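Local coordinates for putative uncharacterized protein (Aeropyrum pernix, PDB 3P1Z), which is of unknown function but probably binds nucleic acid and may take part in tRNA intron cleavage, as tRNA-intron endonucleases do, at residues A13-G18 with V22-C27; E51-A56 with E74-L79. All coordinates share one frame; numbering follows the deposited sequence.

How the interactions relate
Both contacts lie in the region matching the N-terminal domain of SEN2-like tRNA-intron endonucleases, but at different depths. Interaction 1 joins neighbouring strands of a hairpin and is partly exposed: backbone hydrogen bonds hold it together, a salt bridge and an aromatic ring lie on its outer face, and small and branched apolar residues line its inner face. Interaction 2 is a buried contact between two helices through apolar side-chain packing, chiefly of methyl and methylene groups, with no hydrogen bond between them. The two meet where the hairpin's apolar face lies against the helices: Val22 touches Ala52 and Val75, while Leu17 touches Leu79, which joins sheet and helices in one hydrophobic layer.

Interaction 1: residues A13-G18 with V22-C27; sequences AAARLG and VFVEEC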
loop_
_atom_site.group_PDB
_atom_site.type_symbol
_atom_site.label_atom_id
_atom_site.label_comp_id
_atom_site.label_asym_id
_atom_site.label_seq_id
_atom_site.Cartn_x
_atom_site.Cartn_y
_atom_site.Cartn_z
ATOM N N ALA A 13 -41.090 22.879 -4.149
ATOM C CA ALA A 13 -42.031 21.757 -4.024
ATOM C C ALA A 13 -41.963 21.099 -2.640
ATOM O O ALA A 13 -40.944 21.168 -1.957
ATOM C CB ALA A 13 -41.794 20.721 -5.111
ATOM N N ALA A 14 -43.048 20.447 -2.235
ATOM C CA ALA A 14 -43.148 19.880 -0.884
ATOM C C ALA A 14 -43.677 18.447 -0.889
ATOM O O ALA A 14 -44.644 18.135 -1.588
ATOM C CB ALA A 14 -44.012 20.767 0.004
ATOM N N ALA A 15 -43.041 17.582 -0.099
ATOM C CA ALA A 15 -43.257 16.136 -0.205
ATOM C C ALA A 15 -43.338 15.420 1.141
ATOM O O ALA A 15 -42.690 15.806 2.106
ATOM C CB ALA A 15 -42.167 15.504 -1.073
ATOM N N ARG A 16 -44.136 14.361 1.187
ATOM C CA ARG A 16 -44.308 13.582 2.406
ATOM C C ARG A 16 -43.620 12.243 2.259
ATOM O O ARG A 16 -43.458 11.730 1.154
ATOM C CB ARG A 16 -45.781 13.319 2.669
ATOM C CG ARG A 16 -46.320 12.185 1.840
ATOM C CD ARG A 16 -47.588 11.613 2.428
ATOM N NE ARG A 16 -48.239 10.723 1.472
ATOM C CZ ARG A 16 -49.141 11.121 0.577
ATOM N NH1 ARG A 16 -49.507 12.398 0.527
ATOM N NH2 ARG A 16 -49.681 10.241 -0.264
ATOM N N LEU A 17 -43.229 11.658 3.379
ATOM C CA LEU A 17 -42.547 10.382 3.334
ATOM C C LEU A 17 -43.516 9.265 3.666
ATOM O O LEU A 17 -43.968 9.151 4.802
ATOM C CB LEU A 17 -41.387 10.362 4.323
ATOM C CG LEU A 17 -40.579 9.072 4.239
ATOM C CD1 LEU A 17 -40.007 8.925 2.837
ATOM C CD2 LEU A 17 -39.479 9.077 5.284
ATOM N N GLY A 18 -43.837 8.443 2.675
ATOM C CA GLY A 18 -44.666 7.274 2.911
ATOM C C GLY A 18 -43.851 6.045 3.280
ATOM O O GLY A 18 -42.615 6.069 3.256
ATOM N N VAL A 22 -41.219 8.631 -1.533
ATOM C CA VAL A 22 -41.456 10.042 -1.347
ATOM C C VAL A 22 -42.550 10.415 -2.316
ATOM O O VAL A 22 -42.544 9.991 -3.476
ATOM C CB VAL A 22 -40.200 10.874 -1.648
ATOM C CG1 VAL A 22 -40.551 12.356 -1.729
ATOM C CG2 VAL A 22 -39.150 10.625 -0.586
ATOM N N PHE A 23 -43.508 11.184 -1.814
ATOM C CA PHE A 23 -44.592 11.667 -2.639
ATOM C C PHE A 23 -44.673 13.187 -2.624
ATOM O O PHE A 23 -44.806 13.816 -1.572
ATOM C CB PHE A 23 -45.937 11.050 -2.240
ATOM C CG PHE A 23 -47.086 11.680 -2.945
ATOM C CD1 PHE A 23 -46.976 11.945 -4.290
ATOM C CD2 PHE A 23 -48.263 12.019 -2.291
ATOM C CE1 PHE A 23 -48.007 12.556 -4.991
ATOM C CE2 PHE A 23 -49.307 12.639 -2.983
ATOM C CZ PHE A 23 -49.162 12.915 -4.328
ATOM N N VAL A 24 -44.605 13.765 -3.812
ATOM C CA VAL A 24 -44.750 15.202 -3.956
ATOM C C VAL A 24 -46.217 15.624 -3.832
ATOM O O VAL A 24 -47.087 15.133 -4.548
ATOM C CB VAL A 24 -44.135 15.693 -5.280
ATOM C CG1 VAL A 24 -44.312 17.201 -5.428
ATOM C CG2 VAL A 24 -42.657 15.323 -5.329
ATOM N N GLU A 25 -46.481 16.540 -2.908
ATOM C CA GLU A 25 -47.837 17.024 -2.692
ATOM C C GLU A 25 -48.082 18.435 -3.262
ATOM O O GLU A 25 -49.201 18.752 -3.661
ATOM C CB GLU A 25 -48.207 16.929 -1.208
ATOM C CG GLU A 25 -48.076 15.507 -0.651
ATOM C CD GLU A 25 -48.177 15.430 0.873
ATOM O OE1 GLU A 25 -47.316 16.013 1.563
ATOM O OE2 GLU A 25 -49.104 14.769 1.387
ATOM N N GLU A 26 -47.040 19.262 -3.338
ATOM C CA GLU A 26 -47.183 20.640 -3.823
ATOM C C GLU A 26 -46.048 21.070 -4.758
ATOM O O GLU A 26 -44.874 20.917 -4.421
ATOM C CB GLU A 26 -47.225 21.608 -2.635
ATOM C CG GLU A 26 -48.530 21.638 -1.847
ATOM C CD GLU A 26 -49.650 22.356 -2.590
ATOM O OE1 GLU A 26 -49.342 23.218 -3.452
ATOM O OE2 GLU A 26 -50.837 22.056 -2.309
ATOM N N CYS A 27 -46.389 21.616 -5.925
ATOM C CA CYS A 27 -45.371 22.176 -6.822
ATOM C C CYS A 27 -45.454 23.703 -6.864
ATOM O O CYS A 27 -46.455 24.267 -7.302
ATOM C CB CYS A 27 -45.467 21.581 -8.239
ATOM S SG CYS A 27 -44.921 19.843 -8.397
#
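Arg16 and Glu25 form the charged link between the strands, with Arg16 NH1 2.6 Å from Glu25 OE2 in a bent bond. The oxygen lies in the guanidinium plane, yet NH1 approaches it from above the carboxylate plane, and the two flat groups are steeply inclined. Arg16 holds CG between its backbone N and carbonyl carbon (chi1 80°), which sends its extended chain up over the neighbouring strand. There Phe23 brings the CD2 rim of its ring over one face of the guanidinium, the two planes 72° apart. An alanine in place of Phe23 would probably leave that guanidinium face without its aromatic cover and the arginine head freer to swing away from Glu25.

Backbone bonds bind the antiparallel hairpin of strands 14-18 and 21-26. Arg16 and Phe23 are a hydrogen-bonded pair, Arg16 N to Phe23 O at 2.9 Å and Phe23 N to Arg16 O at 3.0 Å. Farther along, a classic beta bulge sets Glu25 and Glu26 opposite Ala14. Ala14 O accepts from Glu25 N at 2.8 Å and from Glu26 N at 3.2 Å, while Ala14 N donates to Glu26 O. The extra residue fits because Glu25 adopts a near-helical psi of -28°.

Apolar contacts line the other face. The small methyl of Ala15 leaves room for Val22, whose CG1 comes within 3.6 Å of Ala15 CB. Leu17 CD1 meets Val22 CG2 at 3.9 Å, and both residues also pack on Met63. Beta-branched valines suit this extended backbone. Cys27, next along the chain from Glu26, is joined to Cys33 by a disulfide.

Interaction 2: residues E51-A56 with E74-L79; sequences EAAYQA and EVIAGL
Val75 sets its CG1 methyl against helix 49-57, beside both Ala52 and Ala53. Ala52 CB is 4.2 Å from Val75 CG1, and Ala53 CB is 4.3 Å from the same methyl; Ala53 N lies close by as well. Val75 carries CG1 anti to its backbone N (chi1 176°), which directs that branch at the pair of alanines and leaves CG2 for the strand side. Ile76 adds a second contact from the next position along: its CG1 methylene comes within 3.8 Å of Ala53 CB, a branch reaching across from the flank of its helix.

These contacts are all apolar, and no hydrogen bond passes between the segments. Within each segment the backbone is held by helical bonds, as where Gln55 N donates to Glu51 O and Leu79 N to Val75 O. Alanine suits the facing positions because a single methyl lets larger branched chains sit close to the helix surface; the segment axes approach to 8.9 Å and run nearly antiparallel, 155° apart. Only a small surface is buried directly between them.

Other elements pack around the contact. Helix 83-95 packs Phe90 on Ala53 and Ala86 on Ile76, and Arg93 of that helix forms a salt bridge with Glu51. An apolar side chain of a neighbouring subunit also reaches Ile76. Strand 21-26 also packs here, its Val22 touching both Ala52 and Val75 and joining the hairpin to the helices.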
loop_
_atom_site.group_PDB
_atom_site.type_symbol
_atom_site.label_atom_id
_atom_site.label_comp_id
_atom_site.label_asym_id
_atom_site.label_seq_id
_atom_site.Cartn_x
_atom_site.Cartn_y
_atom_site.Cartn_z
ATOM N N GLU A 51 -33.271 10.647 -5.699
ATOM C CA GLU A 51 -33.555 11.961 -6.247
ATOM C C GLU A 51 -34.224 12.830 -5.178
ATOM O O GLU A 51 -34.072 14.052 -5.155
ATOM C CB GLU A 51 -34.413 11.858 -7.501
ATOM C CG GLU A 51 -34.368 13.119 -8.330
ATOM C CD GLU A 51 -32.951 13.560 -8.638
ATOM O OE1 GLU A 51 -32.070 12.686 -8.741
ATOM O OE2 GLU A 51 -32.718 14.778 -8.783
ATOM N N ALA A 52 -34.931 12.166 -4.271
ATOM C CA ALA A 52 -35.726 12.811 -3.239
ATOM C C ALA A 52 -34.849 13.267 -2.088
ATOM O O ALA A 52 -35.065 14.326 -1.496
ATOM C CB ALA A 52 -36.793 11.846 -2.740
ATOM N N ALA A 53 -33.866 12.437 -1.765
ATOM C CA ALA A 53 -32.853 12.807 -0.795
ATOM C C ALA A 53 -32.017 13.937 -1.384
ATOM O O ALA A 53 -31.622 14.854 -0.666
ATOM C CB ALA A 53 -31.974 11.620 -0.441
ATOM N N TYR A 54 -31.765 13.876 -2.693
ATOM C CA TYR A 54 -30.917 14.872 -3.340
ATOM C C TYR A 54 -31.561 16.230 -3.297
ATOM O O TYR A 54 -31.001 17.176 -2.743
ATOM C CB TYR A 54 -30.644 14.534 -4.800
ATOM C CG TYR A 54 -29.901 15.644 -5.520
ATOM C CD1 TYR A 54 -28.857 16.312 -4.899
ATOM C CD2 TYR A 54 -30.234 16.017 -6.819
ATOM C CE1 TYR A 54 -28.170 17.316 -5.545
ATOM C CE2 TYR A 54 -29.548 17.019 -7.472
ATOM C CZ TYR A 54 -28.513 17.662 -6.833
ATOM O OH TYR A 54 -27.817 18.669 -7.478
ATOM N N GLN A 55 -32.739 16.327 -3.907
ATOM C CA GLN A 55 -33.415 17.610 -4.032
ATOM C C GLN A 55 -33.681 18.209 -2.637
ATOM O O GLN A 55 -33.734 19.423 -2.477
ATOM C CB GLN A 55 -34.671 17.490 -4.911
ATOM C CG GLN A 55 -34.373 17.122 -6.383
ATOM C CD GLN A 55 -33.944 18.318 -7.241
ATOM O OE1 GLN A 55 -33.705 19.410 -6.732
ATOM N NE2 GLN A 55 -33.861 18.112 -8.544
ATOM N N ALA A 56 -33.797 17.355 -1.621
ATOM C CA ALA A 56 -33.775 17.833 -0.244
ATOM C C ALA A 56 -32.478 18.612 0.039
ATOM O O ALA A 56 -32.519 19.796 0.375
ATOM C CB ALA A 56 -33.948 16.671 0.735
ATOM N N GLU A 74 -33.697 12.233 6.313
ATOM C CA GLU A 74 -35.007 11.677 6.652
ATOM C C GLU A 74 -35.427 10.624 5.646
ATOM O O GLU A 74 -35.756 9.496 6.004
ATOM C CB GLU A 74 -36.075 12.776 6.735
ATOM C CG GLU A 74 -37.331 12.359 7.499
ATOM C CD GLU A 74 -38.436 13.397 7.422
ATOM O OE1 GLU A 74 -38.163 14.583 7.717
ATOM O OE2 GLU A 74 -39.577 13.022 7.070
ATOM N N VAL A 75 -35.431 11.016 4.385
ATOM C CA VAL A 75 -35.670 10.083 3.313
ATOM C C VAL A 75 -34.648 8.953 3.432
ATOM O O VAL A 75 -35.011 7.771 3.457
ATOM C CB VAL A 75 -35.572 10.802 1.951
ATOM C CG1 VAL A 75 -35.720 9.828 0.794
ATOM C CG2 VAL A 75 -36.629 11.901 1.870
ATOM N N ILE A 76 -33.374 9.323 3.550
ATOM C CA ILE A 76 -32.276 8.356 3.553
ATOM C C ILE A 76 -32.425 7.274 4.611
ATOM O O ILE A 76 -32.442 6.085 4.303
ATOM C CB ILE A 76 -30.929 9.039 3.780
ATOM C CG1 ILE A 76 -30.454 9.707 2.492
ATOM C CG2 ILE A 76 -29.907 8.023 4.248
ATOM C CD1 ILE A 76 -29.135 10.422 2.641
ATOM N N ALA A 77 -32.502 7.686 5.868
ATOM C CA ALA A 77 -32.737 6.733 6.934
ATOM C C ALA A 77 -34.069 6.051 6.668
ATOM O O ALA A 77 -34.158 4.821 6.620
ATOM C CB ALA A 77 -32.747 7.427 8.288
ATOM N N GLY A 78 -35.098 6.867 6.460
ATOM C CA GLY A 78 -36.465 6.387 6.427
ATOM C C GLY A 78 -36.665 5.219 5.492
ATOM O O GLY A 78 -37.226 4.184 5.883
ATOM N N LEU A 79 -36.181 5.389 4.261
ATOM C CA LEU A 79 -36.404 4.432 3.183
ATOM C C LEU A 79 -35.357 3.322 3.183
ATOM O O LEU A 79 -35.415 2.400 2.370
ATOM C CB LEU A 79 -36.423 5.163 1.832
ATOM C CG LEU A 79 -37.542 6.207 1.681
ATOM C CD1 LEU A 79 -37.482 6.930 0.345
ATOM C CD2 LEU A 79 -38.907 5.562 1.854
#